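Long-range contacts in putative nucleoprotein (Infectious salmon anemia virus, PDB 4EWC), which encapsidates the negative-strand RNA genome of the virus, protecting it from nucleases and forming the ribonucleoprotein that serves as template for transcription and replication: residues A[113-118]-A[314-319]; A[145-150]-A[261-266]; A[354-359]-A[373-378]; A[455-460]-A[586-591]. All blocks are in the same frame, centred on the assembly; numbering follows the deposited sequence.

Interaction 1 (A[113-118]-A[314-319])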
loop_
_atom_site.group_PDB
_atom_site.type_symbol
_atom_site.label_atom_id
_atom_site.label_comp_id
_atom_site.label_asym_id
_atom_site.label_seq_id
_atom_site.Cartn_x
_atom_site.Cartn_y
_atom_site.Cartn_z
ATOM N N ALA A 113 14.127 32.771 -3.787
ATOM C CA ALA A 113 14.934 33.217 -4.923
ATOM C C ALA A 113 14.195 32.800 -6.170
ATOM O O ALA A 113 14.150 33.521 -7.165
ATOM C CB ALA A 113 16.298 32.560 -4.894
ATOM N N ASN A 114 13.618 31.606 -6.083
ATOM C CA ASN A 114 12.951 30.969 -7.198
ATOM C C ASN A 114 11.570 31.539 -7.498
ATOM O O ASN A 114 11.167 31.572 -8.662
ATOM C CB ASN A 114 12.884 29.450 -6.988
ATOM C CG ASN A 114 14.211 28.768 -7.260
ATOM O OD1 ASN A 114 14.906 29.110 -8.217
ATOM N ND2 ASN A 114 14.570 27.801 -6.419
ATOM N N ILE A 115 10.851 31.980 -6.463
ATOM C CA ILE A 115 9.540 32.587 -6.686
ATOM C C ILE A 115 9.679 33.952 -7.355
ATOM O O ILE A 115 8.863 34.316 -8.198
ATOM C CB ILE A 115 8.658 32.672 -5.413
ATOM C CG1 ILE A 115 9.439 33.278 -4.248
ATOM C CG2 ILE A 115 8.122 31.299 -5.037
ATOM C CD1 ILE A 115 8.997 34.681 -3.853
ATOM N N GLU A 116 10.724 34.698 -7.009
ATOM C CA GLU A 116 10.938 35.995 -7.643
ATOM C C GLU A 116 11.380 35.843 -9.107
ATOM O O GLU A 116 11.032 36.664 -9.961
ATOM C CB GLU A 116 11.929 36.848 -6.835
HETATM N N MSE A 117 12.127 34.778 -9.393
HETATM C CA MSE A 117 12.642 34.547 -10.736
HETATM C C MSE A 117 11.595 33.973 -11.703
HETATM O O MSE A 117 11.848 33.878 -12.905
HETATM C CB MSE A 117 13.826 33.584 -10.659
HETATM C CG MSE A 117 15.029 34.153 -9.924
HETATM SE SE MSE A 117 15.739 35.761 -10.691
HETATM C CE MSE A 117 16.442 34.995 -12.340
ATOM N N ALA A 118 10.425 33.611 -11.182
ATOM C CA ALA A 118 9.296 33.207 -12.020
ATOM C C ALA A 118 9.000 34.215 -13.148
ATOM O O ALA A 118 8.539 33.829 -14.221
ATOM C CB ALA A 118 8.051 32.972 -11.171
ATOM N N VAL A 314 4.941 23.474 -9.711
ATOM C CA VAL A 314 4.088 24.601 -10.065
ATOM C C VAL A 314 3.789 25.609 -8.933
ATOM O O VAL A 314 3.553 26.791 -9.207
ATOM C CB VAL A 314 2.795 24.113 -10.812
ATOM C CG1 VAL A 314 1.752 23.600 -9.846
ATOM C CG2 VAL A 314 2.250 25.178 -11.742
ATOM N N ALA A 315 3.851 25.153 -7.678
ATOM C CA ALA A 315 3.595 26.017 -6.520
ATOM C C ALA A 315 4.447 27.287 -6.506
ATOM O O ALA A 315 4.041 28.318 -5.965
ATOM C CB ALA A 315 3.763 25.258 -5.209
ATOM N N LEU A 316 5.628 27.210 -7.098
ATOM C CA LEU A 316 6.523 28.354 -7.151
ATOM C C LEU A 316 5.923 29.481 -7.968
ATOM O O LEU A 316 5.983 30.646 -7.563
ATOM C CB LEU A 316 7.880 27.945 -7.734
ATOM C CG LEU A 316 8.723 26.959 -6.923
ATOM C CD1 LEU A 316 10.016 26.708 -7.649
ATOM C CD2 LEU A 316 8.994 27.478 -5.510
ATOM N N ASP A 317 5.339 29.133 -9.115
ATOM C CA ASP A 317 4.731 30.127 -10.003
ATOM C C ASP A 317 3.458 30.698 -9.408
ATOM O O ASP A 317 3.181 31.863 -9.578
ATOM C CB ASP A 317 4.365 29.515 -11.353
ATOM C CG ASP A 317 5.561 29.005 -12.115
ATOM O OD1 ASP A 317 6.649 29.617 -12.040
ATOM O OD2 ASP A 317 5.403 27.977 -12.797
ATOM N N LEU A 318 2.687 29.858 -8.727
ATOM C CA LEU A 318 1.377 30.248 -8.256
ATOM C C LEU A 318 1.534 31.206 -7.099
ATOM O O LEU A 318 0.782 32.171 -6.965
ATOM C CB LEU A 318 0.555 29.030 -7.824
ATOM C CG LEU A 318 0.336 27.914 -8.852
ATOM C CD1 LEU A 318 -0.311 26.703 -8.213
ATOM C CD2 LEU A 318 -0.486 28.407 -10.009
HETATM N N MSE A 319 2.514 30.922 -6.252
HETATM C CA MSE A 319 2.772 31.744 -5.085
HETATM C C MSE A 319 3.266 33.092 -5.571
HETATM O O MSE A 319 2.955 34.133 -4.991
HETATM C CB MSE A 319 3.843 31.101 -4.214
HETATM C CG MSE A 319 3.383 29.947 -3.368
HETATM SE SE MSE A 319 4.978 29.093 -2.619
HETATM C CE MSE A 319 5.906 30.730 -2.110
#
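Residues 113-118, which lie on helix 96-114 and its helical continuation, pack against residues 314-319 on helix 315-326, part of the helical bundle of this nucleoprotein, and Ile115 covers the most surface, through its CG2 methyl. The backbones come close, with the CA atoms of Ile115 and Leu316 5.2 Å apart, so short branches are enough to make the contact. With CG1 of Ile115 placed between the backbone N and the carbonyl carbon (chi1 49°), CG2 faces the other segment, where it sits 3.4 Å from Leu316 O and 3.9 Å from Leu316 CD2. The same methyl meets the end of selenomethionine Met319, whose chain bends at its last torsion and presents CE at an oblique angle, 3.7 Å from Ile115 CG2. On the other branch of Leu316, CD1 lies 4.0 Å from Asn114 CB. The amide beyond that carbon is occupied elsewhere: Asn114 ND2 donates to the carbonyl oxygens of Ile300 and Ala298, tying Asn114 to the loop that holds them. Ala118 closes the far end of the seam, and the backbone oxygen of this residue takes a hydrogen bond from Lys342 NZ. Ala118 CB rests beside the carboxylate of Asp317, 3.7 Å from Asp317 OD1.

Interaction 2 (A[145-150]-A[261-266])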
loop_
_atom_site.group_PDB
_atom_site.type_symbol
_atom_site.label_atom_id
_atom_site.label_comp_id
_atom_site.label_asym_id
_atom_site.label_seq_id
_atom_site.Cartn_x
_atom_site.Cartn_y
_atom_site.Cartn_z
ATOM N N TYR A 145 21.407 12.864 -24.015
ATOM C CA TYR A 145 22.790 12.708 -24.462
ATOM C C TYR A 145 23.701 13.744 -23.805
ATOM O O TYR A 145 24.846 13.452 -23.455
ATOM C CB TYR A 145 22.887 12.798 -25.995
ATOM C CG TYR A 145 24.312 12.779 -26.492
ATOM C CD1 TYR A 145 24.987 11.573 -26.691
ATOM C CD2 TYR A 145 24.997 13.966 -26.748
ATOM C CE1 TYR A 145 26.303 11.550 -27.148
ATOM C CE2 TYR A 145 26.315 13.951 -27.194
ATOM C CZ TYR A 145 26.960 12.740 -27.396
ATOM O OH TYR A 145 28.264 12.717 -27.829
ATOM N N ASN A 146 23.176 14.956 -23.644
ATOM C CA ASN A 146 23.926 16.050 -23.036
ATOM C C ASN A 146 24.196 15.807 -21.568
ATOM O O ASN A 146 25.293 16.062 -21.075
ATOM C CB ASN A 146 23.191 17.379 -23.227
ATOM C CG ASN A 146 23.260 17.869 -24.656
ATOM O OD1 ASN A 146 24.080 17.390 -25.445
ATOM N ND2 ASN A 146 22.412 18.826 -24.998
ATOM N N LEU A 147 23.178 15.302 -20.882
ATOM C CA LEU A 147 23.298 14.972 -19.480
ATOM C C LEU A 147 24.293 13.829 -19.280
ATOM O O LEU A 147 25.106 13.898 -18.370
ATOM C CB LEU A 147 21.933 14.657 -18.854
ATOM C CG LEU A 147 21.977 14.229 -17.375
ATOM C CD1 LEU A 147 22.459 15.348 -16.461
ATOM C CD2 LEU A 147 20.621 13.710 -16.935
ATOM N N SER A 148 24.255 12.798 -20.124
ATOM C CA SER A 148 25.240 11.714 -20.013
ATOM C C SER A 148 26.647 12.183 -20.329
ATOM O O SER A 148 27.621 11.701 -19.736
ATOM C CB SER A 148 24.895 10.523 -20.906
ATOM O OG SER A 148 23.769 9.829 -20.417
ATOM N N LEU A 149 26.760 13.104 -21.275
ATOM C CA LEU A 149 28.063 13.644 -21.638
ATOM C C LEU A 149 28.604 14.445 -20.463
ATOM O O LEU A 149 29.741 14.239 -20.017
ATOM C CB LEU A 149 27.955 14.524 -22.883
ATOM C CG LEU A 149 29.275 15.126 -23.343
ATOM C CD1 LEU A 149 30.304 14.014 -23.422
ATOM C CD2 LEU A 149 29.156 15.828 -24.676
ATOM N N PHE A 150 27.766 15.353 -19.970
ATOM C CA PHE A 150 28.058 16.148 -18.791
ATOM C C PHE A 150 28.547 15.277 -17.650
ATOM O O PHE A 150 29.598 15.547 -17.076
ATOM C CB PHE A 150 26.820 16.945 -18.357
ATOM C CG PHE A 150 27.055 17.842 -17.169
ATOM C CD1 PHE A 150 27.087 17.331 -15.879
ATOM C CD2 PHE A 150 27.225 19.200 -17.346
ATOM C CE1 PHE A 150 27.313 18.157 -14.804
ATOM C CE2 PHE A 150 27.445 20.033 -16.282
ATOM C CZ PHE A 150 27.490 19.516 -15.009
HETATM N N MSE A 261 22.848 20.642 -14.208
HETATM C CA MSE A 261 22.910 20.856 -12.767
HETATM C C MSE A 261 21.492 20.942 -12.162
HETATM O O MSE A 261 21.247 20.434 -11.091
HETATM C CB MSE A 261 23.780 22.071 -12.442
HETATM C CG MSE A 261 25.262 21.811 -12.667
HETATM SE SE MSE A 261 25.928 20.528 -11.296
HETATM C CE MSE A 261 25.688 21.644 -9.749
ATOM N N ALA A 262 20.555 21.528 -12.888
ATOM C CA ALA A 262 19.170 21.512 -12.457
ATOM C C ALA A 262 18.611 20.089 -12.357
ATOM O O ALA A 262 17.893 19.765 -11.412
ATOM C CB ALA A 262 18.297 22.369 -13.380
ATOM N N LEU A 263 18.951 19.236 -13.315
ATOM C CA LEU A 263 18.425 17.874 -13.339
ATOM C C LEU A 263 19.014 17.046 -12.211
ATOM O O LEU A 263 18.306 16.271 -11.545
ATOM C CB LEU A 263 18.695 17.212 -14.693
ATOM C CG LEU A 263 17.899 17.830 -15.846
ATOM C CD1 LEU A 263 18.345 17.275 -17.199
ATOM C CD2 LEU A 263 16.421 17.565 -15.624
ATOM N N ILE A 264 20.316 17.226 -12.011
ATOM C CA ILE A 264 21.052 16.535 -10.951
ATOM C C ILE A 264 20.737 17.090 -9.546
ATOM O O ILE A 264 20.546 16.337 -8.584
ATOM C CB ILE A 264 22.572 16.578 -11.244
ATOM C CG1 ILE A 264 22.829 15.992 -12.632
ATOM C CG2 ILE A 264 23.374 15.820 -10.204
ATOM C CD1 ILE A 264 24.293 16.044 -13.077
HETATM N N MSE A 265 20.670 18.408 -9.422
HETATM C CA MSE A 265 20.274 18.975 -8.134
HETATM C C MSE A 265 18.849 18.580 -7.729
HETATM O O MSE A 265 18.617 18.322 -6.554
HETATM C CB MSE A 265 20.567 20.489 -8.017
HETATM C CG MSE A 265 22.071 20.853 -8.098
HETATM SE SE MSE A 265 23.261 19.920 -6.816
HETATM C CE MSE A 265 23.304 18.098 -7.452
ATOM N N LYS A 266 17.932 18.478 -8.696
ATOM C CA LYS A 266 16.598 17.955 -8.410
ATOM C C LYS A 266 16.649 16.589 -7.723
ATOM O O LYS A 266 15.900 16.319 -6.785
ATOM C CB LYS A 266 15.696 17.888 -9.646
ATOM C CG LYS A 266 14.262 17.431 -9.337
ATOM C CD LYS A 266 13.342 17.427 -10.567
ATOM C CE LYS A 266 11.896 16.998 -10.230
ATOM N NZ LYS A 266 11.202 17.969 -9.354
#
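Leu147 and Phe150, one turn apart on helix 142-162, form a pair of bumps that fit against Met261, Leu263 and Ile264 of helix 253-269. The two helix segments cross steeply, at -77°, with their axes 11.0 Å apart, so the meeting is confined to a small patch and made by side chains alone. Leu147 holds CG anti to its backbone nitrogen (chi1 177°), which carries its fork across the gap so that its two methyls are shared between Leu263 and Ile264. One prong, Leu147 CD1, rests 3.9 Å from Ile264 CG1; the other, Leu147 CD2, lies 4.2 Å from Leu263 CD1. Ile264 answers in kind: its CD1 enters the hollow between Leu147 and Phe150, reaching 4.1 Å from Phe150 CE1. The far corner of that ring, Phe150 CZ, abuts Met261 CG at 4.0 Å. Selenomethionine Met261 bends at its last two torsions and crosses the Phe150 side chain at about a right angle, its SE 5.3 Å from the Phe150 ring centroid in an oblique Met-aromatic contact. Helix 174-188 covers the next side, Met181 touching both Met261 and Ile264. Although residues 144-166 are predicted to be transmembrane, Leu147 and Phe150 are buried inside the folded protein. The contact is wholly apolar, so its hold probably comes from dispersion and the exclusion of water, with shape rather than directed bonds setting the fit.

Interaction 3 (A[354-359]-A[373-378])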
loop_
_atom_site.group_PDB
_atom_site.type_symbol
_atom_site.label_atom_id
_atom_site.label_comp_id
_atom_site.label_asym_id
_atom_site.label_seq_id
_atom_site.Cartn_x
_atom_site.Cartn_y
_atom_site.Cartn_z
ATOM N N LEU A 354 -7.793 27.002 -19.294
ATOM C CA LEU A 354 -8.834 28.011 -19.137
ATOM C C LEU A 354 -8.803 28.560 -17.729
ATOM O O LEU A 354 -8.776 29.770 -17.519
ATOM C CB LEU A 354 -10.226 27.420 -19.410
ATOM C CG LEU A 354 -10.354 26.873 -20.828
ATOM C CD1 LEU A 354 -11.744 26.304 -21.037
ATOM C CD2 LEU A 354 -10.026 27.966 -21.842
ATOM N N LEU A 355 -8.812 27.646 -16.768
ATOM C CA LEU A 355 -8.804 27.995 -15.350
ATOM C C LEU A 355 -7.645 28.948 -15.041
ATOM O O LEU A 355 -7.837 30.000 -14.426
ATOM C CB LEU A 355 -8.728 26.714 -14.518
ATOM C CG LEU A 355 -9.438 26.572 -13.180
ATOM C CD1 LEU A 355 -10.823 27.188 -13.161
ATOM C CD2 LEU A 355 -9.522 25.088 -12.824
ATOM N N THR A 356 -6.451 28.580 -15.494
ATOM C CA THR A 356 -5.281 29.453 -15.422
ATOM C C THR A 356 -5.508 30.850 -16.042
ATOM O O THR A 356 -5.165 31.871 -15.449
ATOM C CB THR A 356 -4.049 28.794 -16.102
ATOM O OG1 THR A 356 -3.684 27.600 -15.400
ATOM C CG2 THR A 356 -2.859 29.756 -16.142
ATOM N N SER A 357 -6.073 30.894 -17.243
ATOM C CA SER A 357 -6.305 32.174 -17.913
ATOM C C SER A 357 -7.372 32.977 -17.192
ATOM O O SER A 357 -7.353 34.203 -17.207
ATOM C CB SER A 357 -6.711 31.970 -19.362
ATOM O OG SER A 357 -5.623 31.521 -20.145
ATOM N N ALA A 358 -8.303 32.268 -16.566
ATOM C CA ALA A 358 -9.357 32.888 -15.796
ATOM C C ALA A 358 -8.841 33.757 -14.638
ATOM O O ALA A 358 -9.544 34.647 -14.163
ATOM C CB ALA A 358 -10.325 31.832 -15.294
ATOM N N LEU A 359 -7.619 33.520 -14.175
ATOM C CA LEU A 359 -7.054 34.374 -13.118
ATOM C C LEU A 359 -6.657 35.731 -13.671
ATOM O O LEU A 359 -5.868 35.831 -14.615
ATOM C CB LEU A 359 -5.842 33.744 -12.456
ATOM C CG LEU A 359 -6.097 32.480 -11.649
ATOM C CD1 LEU A 359 -4.795 31.722 -11.536
ATOM C CD2 LEU A 359 -6.660 32.810 -10.274
ATOM N N ASP A 373 -7.606 28.455 -5.930
ATOM C CA ASP A 373 -7.793 27.219 -5.198
ATOM C C ASP A 373 -8.247 26.091 -6.093
ATOM O O ASP A 373 -7.722 24.975 -5.999
ATOM C CB ASP A 373 -8.820 27.396 -4.076
ATOM C CG ASP A 373 -8.246 28.118 -2.874
ATOM O OD1 ASP A 373 -7.006 28.313 -2.852
ATOM O OD2 ASP A 373 -9.026 28.500 -1.976
ATOM N N THR A 374 -9.233 26.377 -6.936
ATOM C CA THR A 374 -9.704 25.408 -7.906
ATOM C C THR A 374 -8.519 24.918 -8.740
ATOM O O THR A 374 -8.340 23.723 -8.918
ATOM C CB THR A 374 -10.740 26.029 -8.875
ATOM O OG1 THR A 374 -11.742 26.727 -8.131
ATOM C CG2 THR A 374 -11.382 24.954 -9.740
ATOM N N LEU A 375 -7.708 25.857 -9.227
ATOM C CA LEU A 375 -6.541 25.539 -10.039
ATOM C C LEU A 375 -5.540 24.633 -9.305
ATOM O O LEU A 375 -5.114 23.599 -9.824
ATOM C CB LEU A 375 -5.840 26.810 -10.521
ATOM C CG LEU A 375 -4.582 26.497 -11.350
ATOM C CD1 LEU A 375 -4.943 25.765 -12.639
ATOM C CD2 LEU A 375 -3.752 27.730 -11.649
ATOM N N CYS A 376 -5.183 25.035 -8.093
ATOM C CA CYS A 376 -4.342 24.237 -7.227
ATOM C C CYS A 376 -4.877 22.830 -7.059
ATOM O O CYS A 376 -4.117 21.856 -7.208
ATOM C CB CYS A 376 -4.203 24.907 -5.859
ATOM S SG CYS A 376 -3.290 26.431 -5.918
ATOM N N THR A 377 -6.171 22.722 -6.750
ATOM C CA THR A 377 -6.799 21.416 -6.553
ATOM C C THR A 377 -6.712 20.583 -7.827
ATOM O O THR A 377 -6.444 19.384 -7.768
ATOM C CB THR A 377 -8.271 21.539 -6.150
ATOM O OG1 THR A 377 -8.359 22.196 -4.881
ATOM C CG2 THR A 377 -8.914 20.166 -6.050
ATOM N N SER A 378 -6.926 21.225 -8.974
ATOM C CA SER A 378 -6.863 20.534 -10.242
ATOM C C SER A 378 -5.472 19.957 -10.454
ATOM O O SER A 378 -5.309 18.861 -10.994
ATOM C CB SER A 378 -7.246 21.465 -11.404
ATOM O OG SER A 378 -6.243 22.433 -11.672
#
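Thr356 OG1 is the polar atom set into this contact: it is hydrogen-bonded to Gln352 O one turn back in its own helix, and both methyls of Leu375 close over it from the opposite helix. Leu375 CD1 lies 3.5 Å and Leu375 CD2 3.8 Å from Thr356 OG1, so the leucine fork covers a hydroxyl already satisfied by the backbone. The two helices, 350-358 and 369-381, are neighbours in the chain and form an antiparallel hairpin in the helical bundle, their segment axes 9.7 Å apart and at 151°. Leu375 fills the middle of the interface, CG anti to its backbone N (chi1 178°), and its CD2 also meets Leu359 CD1 at 4.1 Å. Next to Thr356, Leu355 crosses Thr374 at about a right angle, laying its CD2 3.6 Å from Thr374 CG2. Thr374 thus offers its methyl to the contact, while its OG1 bonds to Arg370 O. Ile556 of helix 550-564 touches both Leu355 and Thr374, and Leu537 of the second subunit packs on Thr374. Thr356 and Thr374 each bond their hydroxyl to a carbonyl four residues back in their own helix, which lets these polar residues take part in a largely apolar interface and should lower the cost of burying Thr356.

Interaction 4 (A[455-460]-A[586-591])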
loop_
_atom_site.group_PDB
_atom_site.type_symbol
_atom_site.label_atom_id
_atom_site.label_comp_id
_atom_site.label_asym_id
_atom_site.label_seq_id
_atom_site.Cartn_x
_atom_site.Cartn_y
_atom_site.Cartn_z
ATOM N N CYS A 455 6.225 11.065 -4.410
ATOM C CA CYS A 455 5.926 9.880 -5.215
ATOM C C CYS A 455 5.104 8.912 -4.397
ATOM O O CYS A 455 5.193 8.899 -3.182
ATOM C CB CYS A 455 7.205 9.188 -5.657
ATOM S SG CYS A 455 6.948 7.674 -6.622
ATOM N N SER A 456 4.307 8.106 -5.072
ATOM C CA SER A 456 3.583 7.022 -4.435
ATOM C C SER A 456 4.499 6.184 -3.540
ATOM O O SER A 456 5.633 5.852 -3.925
ATOM C CB SER A 456 2.948 6.123 -5.509
ATOM O OG SER A 456 2.653 4.835 -4.994
ATOM N N ALA A 457 4.014 5.860 -2.345
ATOM C CA ALA A 457 4.758 5.005 -1.426
ATOM C C ALA A 457 4.932 3.593 -1.982
ATOM O O ALA A 457 5.995 2.997 -1.821
ATOM C CB ALA A 457 4.077 4.954 -0.061
ATOM N N ASP A 458 3.888 3.067 -2.621
ATOM C CA ASP A 458 3.971 1.758 -3.256
ATOM C C ASP A 458 5.142 1.723 -4.226
ATOM O O ASP A 458 5.906 0.757 -4.259
ATOM C CB ASP A 458 2.703 1.434 -4.016
ATOM C CG ASP A 458 1.494 1.319 -3.116
ATOM O OD1 ASP A 458 1.389 0.275 -2.434
ATOM O OD2 ASP A 458 0.642 2.255 -3.110
ATOM N N ILE A 459 5.273 2.789 -5.012
ATOM C CA ILE A 459 6.336 2.886 -5.986
ATOM C C ILE A 459 7.694 2.893 -5.305
ATOM O O ILE A 459 8.570 2.082 -5.651
ATOM C CB ILE A 459 6.203 4.120 -6.900
ATOM C CG1 ILE A 459 4.904 4.068 -7.685
ATOM C CG2 ILE A 459 7.394 4.205 -7.881
ATOM C CD1 ILE A 459 4.723 5.249 -8.635
ATOM N N ILE A 460 7.862 3.822 -4.360
ATOM C CA ILE A 460 9.050 3.885 -3.501
ATOM C C ILE A 460 9.420 2.506 -2.970
ATOM O O ILE A 460 10.561 2.073 -3.090
ATOM C CB ILE A 460 8.824 4.775 -2.263
ATOM C CG1 ILE A 460 8.650 6.242 -2.668
ATOM C CG2 ILE A 460 9.966 4.617 -1.304
ATOM C CD1 ILE A 460 9.898 6.858 -3.228
ATOM N N VAL A 586 -1.691 6.158 -1.294
ATOM C CA VAL A 586 -0.925 6.417 -0.085
ATOM C C VAL A 586 0.460 6.897 -0.488
ATOM O O VAL A 586 1.038 6.418 -1.473
ATOM C CB VAL A 586 -0.792 5.161 0.832
ATOM C CG1 VAL A 586 0.115 5.459 2.025
ATOM C CG2 VAL A 586 -2.144 4.739 1.325
ATOM N N GLY A 587 0.992 7.859 0.250
ATOM C CA GLY A 587 2.347 8.261 0.010
ATOM C C GLY A 587 3.114 8.323 1.302
ATOM O O GLY A 587 2.663 7.874 2.366
ATOM N N LEU A 588 4.315 8.862 1.188
ATOM C CA LEU A 588 5.064 9.302 2.340
ATOM C C LEU A 588 4.201 10.444 2.909
ATOM O O LEU A 588 3.333 10.976 2.207
ATOM C CB LEU A 588 6.445 9.773 1.867
ATOM C CG LEU A 588 7.587 8.770 1.551
ATOM C CD1 LEU A 588 7.171 7.524 0.811
ATOM C CD2 LEU A 588 8.680 9.437 0.768
ATOM N N PHE A 589 4.378 10.816 4.165
ATOM C CA PHE A 589 3.514 11.866 4.796
ATOM C C PHE A 589 2.043 11.537 4.953
ATOM O O PHE A 589 1.258 12.419 5.253
ATOM C CB PHE A 589 3.595 13.228 4.097
ATOM C CG PHE A 589 4.946 13.550 3.575
ATOM C CD1 PHE A 589 5.992 13.809 4.447
ATOM C CD2 PHE A 589 5.184 13.587 2.207
ATOM C CE1 PHE A 589 7.251 14.091 3.976
ATOM C CE2 PHE A 589 6.442 13.881 1.717
ATOM C CZ PHE A 589 7.478 14.136 2.605
ATOM N N SER A 590 1.657 10.288 4.756
ATOM C CA SER A 590 0.236 9.938 4.783
ATOM C C SER A 590 -0.234 9.731 6.222
ATOM O O SER A 590 -1.423 9.664 6.494
ATOM C CB SER A 590 -0.019 8.675 3.975
ATOM O OG SER A 590 0.464 7.548 4.702
ATOM N N ILE A 591 0.734 9.591 7.123
ATOM C CA ILE A 591 0.504 9.611 8.560
ATOM C C ILE A 591 1.174 10.858 9.147
ATOM O O ILE A 591 2.377 11.075 8.956
ATOM C CB ILE A 591 1.103 8.366 9.242
ATOM C CG1 ILE A 591 0.394 7.082 8.795
ATOM C CG2 ILE A 591 1.039 8.526 10.745
ATOM C CD1 ILE A 591 0.952 5.815 9.439
HETATM O O HOH W 1 5.059 10.814 -1.199
#
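Leu588 reaches from a type II beta turn, Gly587 to Ser590, to the capped start of helix 457-463, where it meets Ala457 and Ile460. Followed outward, its CB lies 4.0 Å above the plane of the next residue's ring, that of Phe589, offset toward the rim. CG, anti to the carbonyl carbon (chi1 -80°), is the fork from which CD1 bends toward the helix. CD1 does the touching, 4.0 Å from Ile460 CG1 and 4.1 Å from Ala457 CB, two positions on successive turns of one helix face; CD2 is directed away from Ala457. Val447 of helix 438-449 packs on both Leu588 and Ile460, which extends the apolar cluster. Beside it the backbones join: Ala457 N donates to Val586 O over 3.2 Å, nearly straight at 165°, with the donor tilted 21° from the carbonyl plane. The N-H comes from the first turn of the helix, where such groups lack a partner within the helix itself. Ser456, the N-cap, accepts a weak bond from Ile459 N through its OG. Gly587 CA lies 3.7 Å from Ala457 CB. The turn also faces the second subunit, in which Ser513 OG bonds to Phe589 O and the Trp514 ring meets that of Phe589. One water links the segments, donating to Cys455 O at 2.8 Å and weakly accepting from Leu588 N.

In the fold
Along the chain, interaction 2 is nested inside the long loop closed by interaction 1, with interactions 3 and 4 following in series. Residues 314-319 of interaction 1 and both segments of interaction 3 belong to the helical bundle; the two contacts, centres 16 Å apart, touch directly: Leu318 of helix 315-326 packs on Leu375 and Cys376 of helix 369-381. Interaction 2 lies elsewhere, its centre 22 Å from that of interaction 1 and 32 Å from that of interaction 3, although helices 96-114 and 142-162 follow each other in sequence. Interaction 4, its centre 25 to 26 Å from those of the other three, ties the C-terminal tail to helix 457-463. Interactions 3 and 4 also touch the second subunit, so intrachain packing and subunit association meet there.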